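Local coordinates for protein sulfoquinovosidase (Escherichia coli, PDB 5AEG) that hydrolyses sulfoquinovosyl diacylglycerides and simple sulfoquinovosides such as sulfoquinovosyl glycerol, releasing sulfoquinovose for use as a source of carbon and sulfur, at residues H351-K356 / L377-A382; W304-N309 / K342-E347; L28-S33 / L119-Q124. All blocks are in the same frame, centred on the assembly; numbering follows the deposited sequence.

Contact 1. Residues H351-K356 / L377-A382; sequences HGYLAK and LTNPEA
A buried contact sets the ring of Tyr-353, in the loop after helix 343-351, against Glu-381 and Ala-382 in the first turn of helix 380-395, in the TIM-barrel domain. It joins two consecutive helices of the chain. With CG anti to its carbonyl carbon (chi1 -68°), Tyr-353 lays one ring face over the first helical turn. Ala-382 CA makes a CH-pi contact there, 3.9 Å from the centroid of the Tyr-353 ring. The carbonyl oxygen of Glu-381 lies over the rim of the same face. Ala-382 CB meets Tyr-353 CB at 3.6 Å. Further out, Glu-381 CB touches Tyr-353 CE1 at 3.7 Å, and the Glu-381 carboxylate is turned nearly square to the ring. His-351 CB covers the centre of the opposite face. The ring is thus held between its own chain and the helix, and it also meets the ring of Trp-385.

The polar part rests on Asn-379, the N-cap. Asn-379 OD1 accepts from Glu-381 N at 2.9 Å, with a weaker bond from Ala-382 N. That fixes the amide and presents ND2 to the other segment. Asn-379 ND2 gives a weak, bent bond to Gly-352 O (3.3 Å, 120° at the hydrogen). Asn-379 ND2 also donates to a water at 2.8 Å, and this water donates in turn to His-351 O. One amide therefore serves both the start of one helix and the end of another. Gly-352, with positive phi, closes helix 343-351 in a Schellman motif. The pairing is a Schellman C-terminus facing an asparagine N-cap, within the connection between strands 329-334 and 401-404 of the family 31 TIM barrel.

Contact 2. Residues W304-N309 / K342-E347; sequences WNWKWN and KDLCEE
Asn-305 has CG anti to its backbone N (chi1 -165°), which carries its amide to the first turn of helix 343-351, within bonding distance of Leu-344 N. Lys-307 starts out in the same way but bends at chi3 and chi4, bringing NZ back to Asp-343. Leu-344 N donates to Asn-305 OD1 at 3.1 Å, nearly straight (160°), in the carbonyl plane and on a lone pair. A water donates to Asn-305 OD1 at 2.7 Å and accepts from Cys-345 N. One oxygen thus serves two successive amides of the helix start, one directly and one through water. Lys-342 CB lies against Asn-305 OD1 at 3.3 Å.

Leu-344 CD1 approaches Trp-306 N (3.5 Å) and Trp-306 CD1 (3.9 Å). Trp-306 N is buried without a polar partner, while Trp-306 NE1 bonds to Tyr-337 O. Lys-307 NZ forms a long, weak salt bridge to Asp-343 OD2 at 3.4 Å. A leucine in place of Asn-305 would probably leave Leu-344 N without its acceptor and the water at Cys-345 N without its bond to the loop.

Trp-306 centres an inverse gamma turn, closed by Lys-307 N bonding to Asn-305 O. Arg-301 and Val-302, just before the loop, also bind substrate. The contact ties a loop that starts at the substrate-binding Trp-304 to the N-terminus of helix 343-351 in the family 31 TIM-barrel domain.

Contact 3. Residues L28-S33 / L119-Q124; sequences LILTHS and LRLAAQ
The axes of strand segments 28-32 and 119-122 come within 4.7 Å but splay at 122° between their directions, and one direct backbone hydrogen bond joins them. Ala-122 N donates to Ile-29 O at 2.9 Å, from well above the carbonyl plane (46° out of it). Leu-121 CA also brings its hydrogen to this oxygen. The bond falls at a classic beta bulge, where Ile-29 and Leu-30 both face Leu-22 of the adjacent strand. Next to it a water accepts from Thr-31 N at 3.0 Å and lies 2.6 Å from Arg-120 O, linking the strands where they diverge.

Ala-122 points its CB at the other strand, where Ala-122 CB meets Leu-28 CG at 3.7 Å and Leu-28 O at 3.6 Å. Leu-30 packs separately, on Leu-121. It leaves its backbone facing away, but its CD2 comes back to the partner strand. Its CG stands anti to the carbonyl carbon (chi1 -54°), and Leu-30 CD2 then meets Leu-121 CD2 at 3.9 Å. The two leucine side chains cross at a slant. Leu-30 CD2 also lies on Arg-120 O and more loosely on Leu-119 CD1, at 4.3 Å. Phe-226 touches both Ile-29 and Leu-121 and so extends the apolar patch. The Arg-120 side chain leads away to a salt bridge with Glu-214 and a cation-pi contact with Tyr-212.

Between segments 28-33 and 119-124 the chemistry is therefore mostly apolar. Leucine, isoleucine and alanine side chains make up most of the join, with one direct backbone bond and one water bridge beside it.

Overall arrangement
Contacts 1 and 2 are neighbours in the TIM-barrel domain, their centres about 16 Å apart. Contact 2 holds the start of helix 343-351 and contact 1 the turn after its end. They touch where Leu-354 packs on Cys-345. Helix 380-395 starts in contact 1, and further along its Val-389 meets Leu-344 of contact 2. Contact 1 is the more buried; contacts 2 and 3 are partly so. Contact 3 lies in the N-terminal beta region, across the chain's centre from contact 2. Asn-379 caps its own helix, whereas Asn-305 reaches helix 343-351 from a distant loop. Contact 3 instead joins strands largely through aliphatic side chains. Only in contact 2 does a salt bridge, a weak one, cross between the segments.

Contact 1. Residues H351-K356 / L377-A382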
loop_
_atom_site.group_PDB
_atom_site.type_symbol
_atom_site.label_atom_id
_atom_site.label_comp_id
_atom_site.label_asym_id
_atom_site.label_seq_id
_atom_site.Cartn_x
_atom_site.Cartn_y
_atom_site.Cartn_z
ATOM N N HIS A 351 -12.827 -4.524 -30.077
ATOM C CA HIS A 351 -13.439 -5.664 -29.437
ATOM C C HIS A 351 -14.370 -5.334 -28.255
ATOM O O HIS A 351 -14.886 -6.246 -27.627
ATOM C CB HIS A 351 -12.383 -6.644 -29.025
ATOM C CG HIS A 351 -11.685 -7.275 -30.178
ATOM N ND1 HIS A 351 -10.796 -6.581 -30.986
ATOM C CD2 HIS A 351 -11.731 -8.539 -30.661
ATOM C CE1 HIS A 351 -10.327 -7.397 -31.914
ATOM N NE2 HIS A 351 -10.869 -8.590 -31.731
ATOM N N GLY A 352 -14.611 -4.057 -27.984
ATOM C CA GLY A 352 -15.470 -3.606 -26.848
ATOM C C GLY A 352 -14.776 -3.858 -25.467
ATOM O O GLY A 352 -15.451 -4.129 -24.468
ATOM N N TYR A 353 -13.442 -3.803 -25.446
ATOM C CA TYR A 353 -12.634 -4.068 -24.218
ATOM C C TYR A 353 -12.462 -2.835 -23.280
ATOM O O TYR A 353 -11.847 -2.958 -22.176
ATOM C CB TYR A 353 -11.244 -4.610 -24.624
ATOM C CG TYR A 353 -11.193 -6.011 -25.265
ATOM C CD1 TYR A 353 -12.269 -6.884 -25.195
ATOM C CD2 TYR A 353 -10.046 -6.457 -25.949
ATOM C CE1 TYR A 353 -12.224 -8.148 -25.753
ATOM C CE2 TYR A 353 -9.999 -7.728 -26.522
ATOM C CZ TYR A 353 -11.111 -8.554 -26.408
ATOM O OH TYR A 353 -11.176 -9.816 -26.905
ATOM N N LEU A 354 -12.965 -1.663 -23.695
ATOM C CA LEU A 354 -12.917 -0.429 -22.916
ATOM C C LEU A 354 -14.168 -0.187 -22.104
ATOM O O LEU A 354 -15.245 -0.668 -22.461
ATOM C CB LEU A 354 -12.619 0.760 -23.809
ATOM C CG LEU A 354 -11.318 0.684 -24.620
ATOM C CD1 LEU A 354 -11.149 1.881 -25.537
ATOM C CD2 LEU A 354 -10.091 0.625 -23.704
ATOM N N ALA A 355 -14.007 0.464 -20.950
ATOM C CA ALA A 355 -15.133 0.982 -20.218
ATOM C C ALA A 355 -15.842 1.986 -21.070
ATOM O O ALA A 355 -15.220 2.662 -21.888
ATOM C CB ALA A 355 -14.663 1.693 -18.942
ATOM N N LYS A 356 -17.122 2.194 -20.791
ATOM C CA LYS A 356 -17.887 3.249 -21.496
ATOM C C LYS A 356 -18.299 4.430 -20.685
ATOM O O LYS A 356 -18.215 4.442 -19.448
ATOM C CB LYS A 356 -19.130 2.589 -22.080
ATOM C CG LYS A 356 -18.766 1.879 -23.393
ATOM C CD LYS A 356 -19.187 0.438 -23.424
ATOM C CE LYS A 356 -19.091 -0.123 -24.853
ATOM N NZ LYS A 356 -18.057 0.460 -25.761
ATOM N N LEU A 377 -11.585 -4.120 -16.851
ATOM C CA LEU A 377 -11.173 -5.385 -16.263
ATOM C C LEU A 377 -12.359 -6.301 -15.793
ATOM O O LEU A 377 -12.101 -7.459 -15.418
ATOM C CB LEU A 377 -10.162 -5.171 -15.082
ATOM C CG LEU A 377 -8.850 -4.468 -15.479
ATOM C CD1 LEU A 377 -7.931 -4.205 -14.275
ATOM C CD2 LEU A 377 -8.128 -5.328 -16.471
ATOM N N THR A 378 -13.587 -5.759 -15.720
ATOM C CA THR A 378 -14.772 -6.563 -15.356
ATOM C C THR A 378 -15.321 -7.300 -16.618
ATOM O O THR A 378 -16.166 -8.108 -16.488
ATOM C CB THR A 378 -15.961 -5.745 -14.811
ATOM O OG1 THR A 378 -16.638 -5.025 -15.864
ATOM C CG2 THR A 378 -15.523 -4.697 -13.767
ATOM N N ASN A 379 -14.830 -6.986 -17.797
ATOM C CA ASN A 379 -15.127 -7.755 -19.005
ATOM C C ASN A 379 -14.200 -8.934 -19.114
ATOM O O ASN A 379 -12.981 -8.811 -19.320
ATOM C CB ASN A 379 -15.023 -6.841 -20.217
ATOM C CG ASN A 379 -15.272 -7.569 -21.562
ATOM O OD1 ASN A 379 -15.177 -8.797 -21.668
ATOM N ND2 ASN A 379 -15.548 -6.798 -22.546
ATOM N N PRO A 380 -14.735 -10.124 -18.958
ATOM C CA PRO A 380 -13.803 -11.256 -18.900
ATOM C C PRO A 380 -12.894 -11.470 -20.155
ATOM O O PRO A 380 -11.774 -12.021 -20.046
ATOM C CB PRO A 380 -14.728 -12.463 -18.685
ATOM C CG PRO A 380 -16.057 -11.911 -18.252
ATOM C CD PRO A 380 -16.159 -10.527 -18.796
ATOM N N GLU A 381 -13.331 -11.019 -21.324
ATOM C CA GLU A 381 -12.479 -11.140 -22.496
ATOM C C GLU A 381 -11.417 -10.039 -22.502
ATOM O O GLU A 381 -10.302 -10.266 -22.945
ATOM C CB GLU A 381 -13.307 -11.056 -23.780
ATOM C CG GLU A 381 -14.280 -12.207 -23.938
ATOM C CD GLU A 381 -15.378 -11.862 -24.929
ATOM O OE1 GLU A 381 -15.059 -11.314 -26.024
ATOM O OE2 GLU A 381 -16.558 -12.126 -24.606
ATOM N N ALA A 382 -11.793 -8.849 -22.040
ATOM C CA ALA A 382 -10.819 -7.743 -21.951
ATOM C C ALA A 382 -9.704 -8.094 -20.920
ATOM O O ALA A 382 -8.513 -7.846 -21.174
ATOM C CB ALA A 382 -11.507 -6.470 -21.589
HETATM O O HOH W 1 -15.938 -7.497 -25.281
#

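Contact 2. Residues W304-N309 / K342-E347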
loop_
_atom_site.group_PDB
_atom_site.type_symbol
_atom_site.label_atom_id
_atom_site.label_comp_id
_atom_site.label_asym_id
_atom_site.label_seq_id
_atom_site.Cartn_x
_atom_site.Cartn_y
_atom_site.Cartn_z
ATOM N N TRP A 304 2.194 5.284 -23.352
ATOM C CA TRP A 304 1.330 4.256 -22.789
ATOM C C TRP A 304 0.801 3.199 -23.787
ATOM O O TRP A 304 -0.418 3.042 -24.017
ATOM C CB TRP A 304 0.185 4.903 -21.996
ATOM C CG TRP A 304 0.596 5.623 -20.743
ATOM C CD1 TRP A 304 1.833 5.888 -20.316
ATOM C CD2 TRP A 304 -0.279 6.168 -19.771
ATOM N NE1 TRP A 304 1.807 6.628 -19.148
ATOM C CE2 TRP A 304 0.505 6.797 -18.802
ATOM C CE3 TRP A 304 -1.651 6.227 -19.652
ATOM C CZ2 TRP A 304 -0.046 7.428 -17.700
ATOM C CZ3 TRP A 304 -2.189 6.895 -18.527
ATOM C CH2 TRP A 304 -1.385 7.425 -17.585
ATOM N N ASN A 305 1.718 2.506 -24.428
ATOM C CA ASN A 305 1.393 1.370 -25.264
ATOM C C ASN A 305 2.412 0.269 -24.947
ATOM O O ASN A 305 3.575 0.427 -25.247
ATOM C CB ASN A 305 1.442 1.780 -26.749
ATOM C CG ASN A 305 0.766 0.736 -27.642
ATOM O OD1 ASN A 305 -0.443 0.601 -27.633
ATOM N ND2 ASN A 305 1.550 -0.085 -28.276
ATOM N N TRP A 306 1.912 -0.850 -24.425
ATOM C CA TRP A 306 2.681 -1.844 -23.659
ATOM C C TRP A 306 3.293 -2.918 -24.581
ATOM O O TRP A 306 3.002 -4.119 -24.552
ATOM C CB TRP A 306 1.860 -2.401 -22.473
ATOM C CG TRP A 306 1.044 -1.351 -21.846
ATOM C CD1 TRP A 306 -0.314 -1.345 -21.701
ATOM C CD2 TRP A 306 1.503 -0.179 -21.225
ATOM N NE1 TRP A 306 -0.731 -0.215 -21.093
ATOM C CE2 TRP A 306 0.354 0.553 -20.836
ATOM C CE3 TRP A 306 2.770 0.403 -21.070
ATOM C CZ2 TRP A 306 0.435 1.735 -20.191
ATOM C CZ3 TRP A 306 2.845 1.602 -20.423
ATOM C CH2 TRP A 306 1.702 2.255 -20.001
ATOM N N LYS A 307 4.259 -2.402 -25.343
ATOM C CA LYS A 307 5.041 -3.208 -26.232
ATOM C C LYS A 307 6.412 -2.565 -26.363
ATOM O O LYS A 307 6.529 -1.322 -26.374
ATOM C CB LYS A 307 4.294 -3.210 -27.554
ATOM C CG LYS A 307 4.760 -4.153 -28.635
ATOM C CD LYS A 307 3.557 -4.462 -29.575
ATOM C CE LYS A 307 2.626 -3.269 -29.991
ATOM N NZ LYS A 307 1.132 -3.494 -29.852
ATOM N N TRP A 308 7.438 -3.381 -26.496
ATOM C CA TRP A 308 8.847 -2.906 -26.589
ATOM C C TRP A 308 8.995 -1.967 -27.769
ATOM O O TRP A 308 8.535 -2.275 -28.841
ATOM C CB TRP A 308 9.811 -4.115 -26.722
ATOM C CG TRP A 308 11.122 -3.798 -27.239
ATOM C CD1 TRP A 308 11.882 -2.740 -26.958
ATOM C CD2 TRP A 308 11.824 -4.541 -28.220
ATOM N NE1 TRP A 308 13.039 -2.777 -27.661
ATOM C CE2 TRP A 308 13.043 -3.874 -28.448
ATOM C CE3 TRP A 308 11.550 -5.729 -28.911
ATOM C CZ2 TRP A 308 14.032 -4.336 -29.382
ATOM C CZ3 TRP A 308 12.560 -6.233 -29.837
ATOM C CH2 TRP A 308 13.780 -5.508 -30.051
ATOM N N ASN A 309 9.537 -0.809 -27.553
ATOM C CA ASN A 309 9.740 0.175 -28.539
ATOM C C ASN A 309 11.223 0.099 -28.976
ATOM O O ASN A 309 12.142 0.570 -28.285
ATOM C CB ASN A 309 9.388 1.544 -27.924
ATOM C CG ASN A 309 9.451 2.701 -28.912
ATOM O OD1 ASN A 309 10.407 2.831 -29.693
ATOM N ND2 ASN A 309 8.476 3.593 -28.836
ATOM N N LYS A 342 -2.649 4.671 -30.223
ATOM C CA LYS A 342 -1.738 3.528 -30.457
ATOM C C LYS A 342 -2.506 2.271 -30.571
ATOM O O LYS A 342 -3.722 2.258 -30.338
ATOM C CB LYS A 342 -0.652 3.463 -29.332
ATOM C CG LYS A 342 0.199 4.726 -29.326
ATOM C CD LYS A 342 1.225 4.607 -30.470
ATOM C CE LYS A 342 1.979 5.895 -30.699
ATOM N NZ LYS A 342 2.757 5.729 -31.923
ATOM N N ASP A 343 -1.783 1.207 -30.879
ATOM C CA ASP A 343 -2.284 -0.089 -31.328
ATOM C C ASP A 343 -3.192 -0.751 -30.354
ATOM O O ASP A 343 -4.247 -1.283 -30.736
ATOM C CB ASP A 343 -1.111 -1.089 -31.418
ATOM C CG ASP A 343 -0.248 -0.880 -32.597
ATOM O OD1 ASP A 343 -0.634 -0.055 -33.478
ATOM O OD2 ASP A 343 0.819 -1.561 -32.623
ATOM N N LEU A 344 -2.738 -0.849 -29.084
ATOM C CA LEU A 344 -3.552 -1.610 -28.118
ATOM C C LEU A 344 -4.915 -1.022 -27.926
ATOM O O LEU A 344 -5.850 -1.797 -27.768
ATOM C CB LEU A 344 -2.908 -1.766 -26.711
ATOM C CG LEU A 344 -1.598 -2.522 -26.715
ATOM C CD1 LEU A 344 -1.014 -2.581 -25.296
ATOM C CD2 LEU A 344 -1.782 -3.961 -27.206
ATOM N N CYS A 345 -5.036 0.292 -27.874
ATOM C CA CYS A 345 -6.335 0.932 -27.621
ATOM C C CYS A 345 -7.258 0.712 -28.838
ATOM O O CYS A 345 -8.476 0.582 -28.676
ATOM C CB CYS A 345 -6.185 2.442 -27.412
ATOM S SG CYS A 345 -7.680 3.273 -26.750
ATOM N N GLU A 346 -6.678 0.711 -30.045
ATOM C CA GLU A 346 -7.493 0.479 -31.276
ATOM C C GLU A 346 -8.070 -0.937 -31.219
ATOM O O GLU A 346 -9.267 -1.179 -31.417
ATOM C CB GLU A 346 -6.590 0.709 -32.507
ATOM C CG GLU A 346 -7.312 0.538 -33.855
ATOM C CD GLU A 346 -6.347 0.501 -35.051
ATOM O OE1 GLU A 346 -5.124 0.840 -34.911
ATOM O OE2 GLU A 346 -6.831 0.138 -36.147
ATOM N N GLU A 347 -7.219 -1.894 -30.904
ATOM C CA GLU A 347 -7.667 -3.245 -30.699
ATOM C C GLU A 347 -8.779 -3.378 -29.636
ATOM O O GLU A 347 -9.829 -4.006 -29.864
ATOM C CB GLU A 347 -6.462 -4.125 -30.404
ATOM C CG GLU A 347 -6.794 -5.581 -30.132
ATOM C CD GLU A 347 -5.555 -6.484 -30.077
ATOM O OE1 GLU A 347 -4.494 -6.055 -29.569
ATOM O OE2 GLU A 347 -5.657 -7.645 -30.520
HETATM O O HOH W 2 -2.717 1.880 -26.984
#

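Contact 3. Residues L28-S33 / L119-Q124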
loop_
_atom_site.group_PDB
_atom_site.type_symbol
_atom_site.label_atom_id
_atom_site.label_comp_id
_atom_site.label_asym_id
_atom_site.label_seq_id
_atom_site.Cartn_x
_atom_site.Cartn_y
_atom_site.Cartn_z
ATOM N N LEU A 28 -16.290 -6.806 24.204
ATOM C CA LEU A 28 -17.551 -6.194 23.993
ATOM C C LEU A 28 -17.527 -5.557 22.574
ATOM O O LEU A 28 -16.760 -4.649 22.357
ATOM C CB LEU A 28 -17.747 -5.105 25.023
ATOM C CG LEU A 28 -19.045 -4.275 24.926
ATOM C CD1 LEU A 28 -20.234 -5.210 25.077
ATOM C CD2 LEU A 28 -19.151 -3.137 25.869
ATOM N N ILE A 29 -18.341 -6.076 21.671
ATOM C CA ILE A 29 -18.445 -5.663 20.243
ATOM C C ILE A 29 -19.598 -4.687 19.971
ATOM O O ILE A 29 -19.358 -3.639 19.333
ATOM C CB ILE A 29 -18.525 -6.894 19.298
ATOM C CG1 ILE A 29 -17.252 -7.776 19.351
ATOM C CG2 ILE A 29 -18.684 -6.495 17.836
ATOM C CD1 ILE A 29 -15.887 -7.148 19.038
ATOM N N LEU A 30 -20.826 -4.991 20.480
ATOM C CA LEU A 30 -22.022 -4.133 20.299
ATOM C C LEU A 30 -22.757 -3.914 21.609
ATOM O O LEU A 30 -22.869 -4.863 22.420
ATOM C CB LEU A 30 -23.012 -4.800 19.355
ATOM C CG LEU A 30 -22.582 -5.257 17.989
ATOM C CD1 LEU A 30 -23.671 -6.064 17.290
ATOM C CD2 LEU A 30 -22.244 -4.036 17.127
ATOM N N THR A 31 -23.181 -2.682 21.865
ATOM C CA THR A 31 -24.159 -2.373 22.908
ATOM C C THR A 31 -25.180 -1.455 22.276
ATOM O O THR A 31 -24.830 -0.620 21.469
ATOM C CB THR A 31 -23.612 -1.542 24.027
ATOM O OG1 THR A 31 -23.089 -0.357 23.446
ATOM C CG2 THR A 31 -22.521 -2.241 24.660
ATOM N N HIS A 32 -26.434 -1.633 22.651
ATOM C CA HIS A 32 -27.584 -0.942 22.042
ATOM C C HIS A 32 -28.635 -0.743 23.109
ATOM O O HIS A 32 -29.003 -1.704 23.778
ATOM C CB HIS A 32 -28.231 -1.811 20.973
ATOM C CG HIS A 32 -29.485 -1.231 20.402
ATOM N ND1 HIS A 32 -29.480 -0.327 19.357
ATOM C CD2 HIS A 32 -30.791 -1.432 20.702
ATOM C CE1 HIS A 32 -30.718 0.025 19.052
ATOM N NE2 HIS A 32 -31.535 -0.639 19.844
ATOM N N SER A 33 -29.142 0.453 23.247
ATOM C CA SER A 33 -30.435 0.633 23.896
ATOM C C SER A 33 -31.199 1.666 23.112
ATOM O O SER A 33 -30.640 2.300 22.157
ATOM C CB SER A 33 -30.226 1.143 25.309
ATOM O OG SER A 33 -29.595 2.416 25.252
ATOM N N LEU A 119 -22.801 2.318 11.818
ATOM C CA LEU A 119 -22.796 1.320 12.844
ATOM C C LEU A 119 -21.730 1.629 13.839
ATOM O O LEU A 119 -20.588 1.854 13.431
ATOM C CB LEU A 119 -22.543 -0.030 12.205
ATOM C CG LEU A 119 -22.362 -1.224 13.161
ATOM C CD1 LEU A 119 -23.699 -1.663 13.799
ATOM C CD2 LEU A 119 -21.780 -2.414 12.409
ATOM N N ARG A 120 -22.088 1.658 15.132
ATOM C CA ARG A 120 -21.131 1.823 16.225
ATOM C C ARG A 120 -20.739 0.491 16.861
ATOM O O ARG A 120 -21.568 -0.374 17.263
ATOM C CB ARG A 120 -21.562 2.856 17.294
ATOM C CG ARG A 120 -21.965 4.199 16.761
ATOM C CD ARG A 120 -22.313 5.188 17.826
ATOM N NE ARG A 120 -22.426 6.503 17.241
ATOM C CZ ARG A 120 -22.749 7.579 17.958
ATOM N NH1 ARG A 120 -23.020 7.473 19.237
ATOM N NH2 ARG A 120 -22.821 8.755 17.399
ATOM N N LEU A 121 -19.434 0.327 16.964
ATOM C CA LEU A 121 -18.809 -0.708 17.683
ATOM C C LEU A 121 -18.325 -0.213 19.032
ATOM O O LEU A 121 -17.771 0.867 19.177
ATOM C CB LEU A 121 -17.616 -1.315 16.904
ATOM C CG LEU A 121 -17.889 -1.765 15.472
ATOM C CD1 LEU A 121 -16.594 -2.323 14.892
ATOM C CD2 LEU A 121 -18.959 -2.816 15.411
ATOM N N ALA A 122 -18.553 -0.998 20.083
ATOM C CA ALA A 122 -18.143 -0.572 21.394
ATOM C C ALA A 122 -16.541 -0.496 21.377
ATOM O O ALA A 122 -15.909 -1.290 20.710
ATOM C CB ALA A 122 -18.591 -1.583 22.437
ATOM N N ALA A 123 -16.001 0.410 22.139
ATOM C CA ALA A 123 -14.584 0.500 22.370
ATOM C C ALA A 123 -14.222 0.997 23.728
ATOM O O ALA A 123 -15.060 1.556 24.403
ATOM C CB ALA A 123 -13.994 1.479 21.337
ATOM N N GLN A 124 -12.913 0.957 24.054
ATOM C CA GLN A 124 -12.391 1.569 25.304
ATOM C C GLN A 124 -11.488 2.736 25.011
ATOM O O GLN A 124 -10.768 2.714 24.014
ATOM C CB GLN A 124 -11.591 0.576 26.134
ATOM C CG GLN A 124 -12.314 -0.720 26.515
ATOM C CD GLN A 124 -11.309 -1.861 26.895
ATOM O OE1 GLN A 124 -10.073 -1.930 26.439
ATOM N NE2 GLN A 124 -11.806 -2.769 27.719
HETATM O O HOH W 3 -22.188 -0.689 19.819
#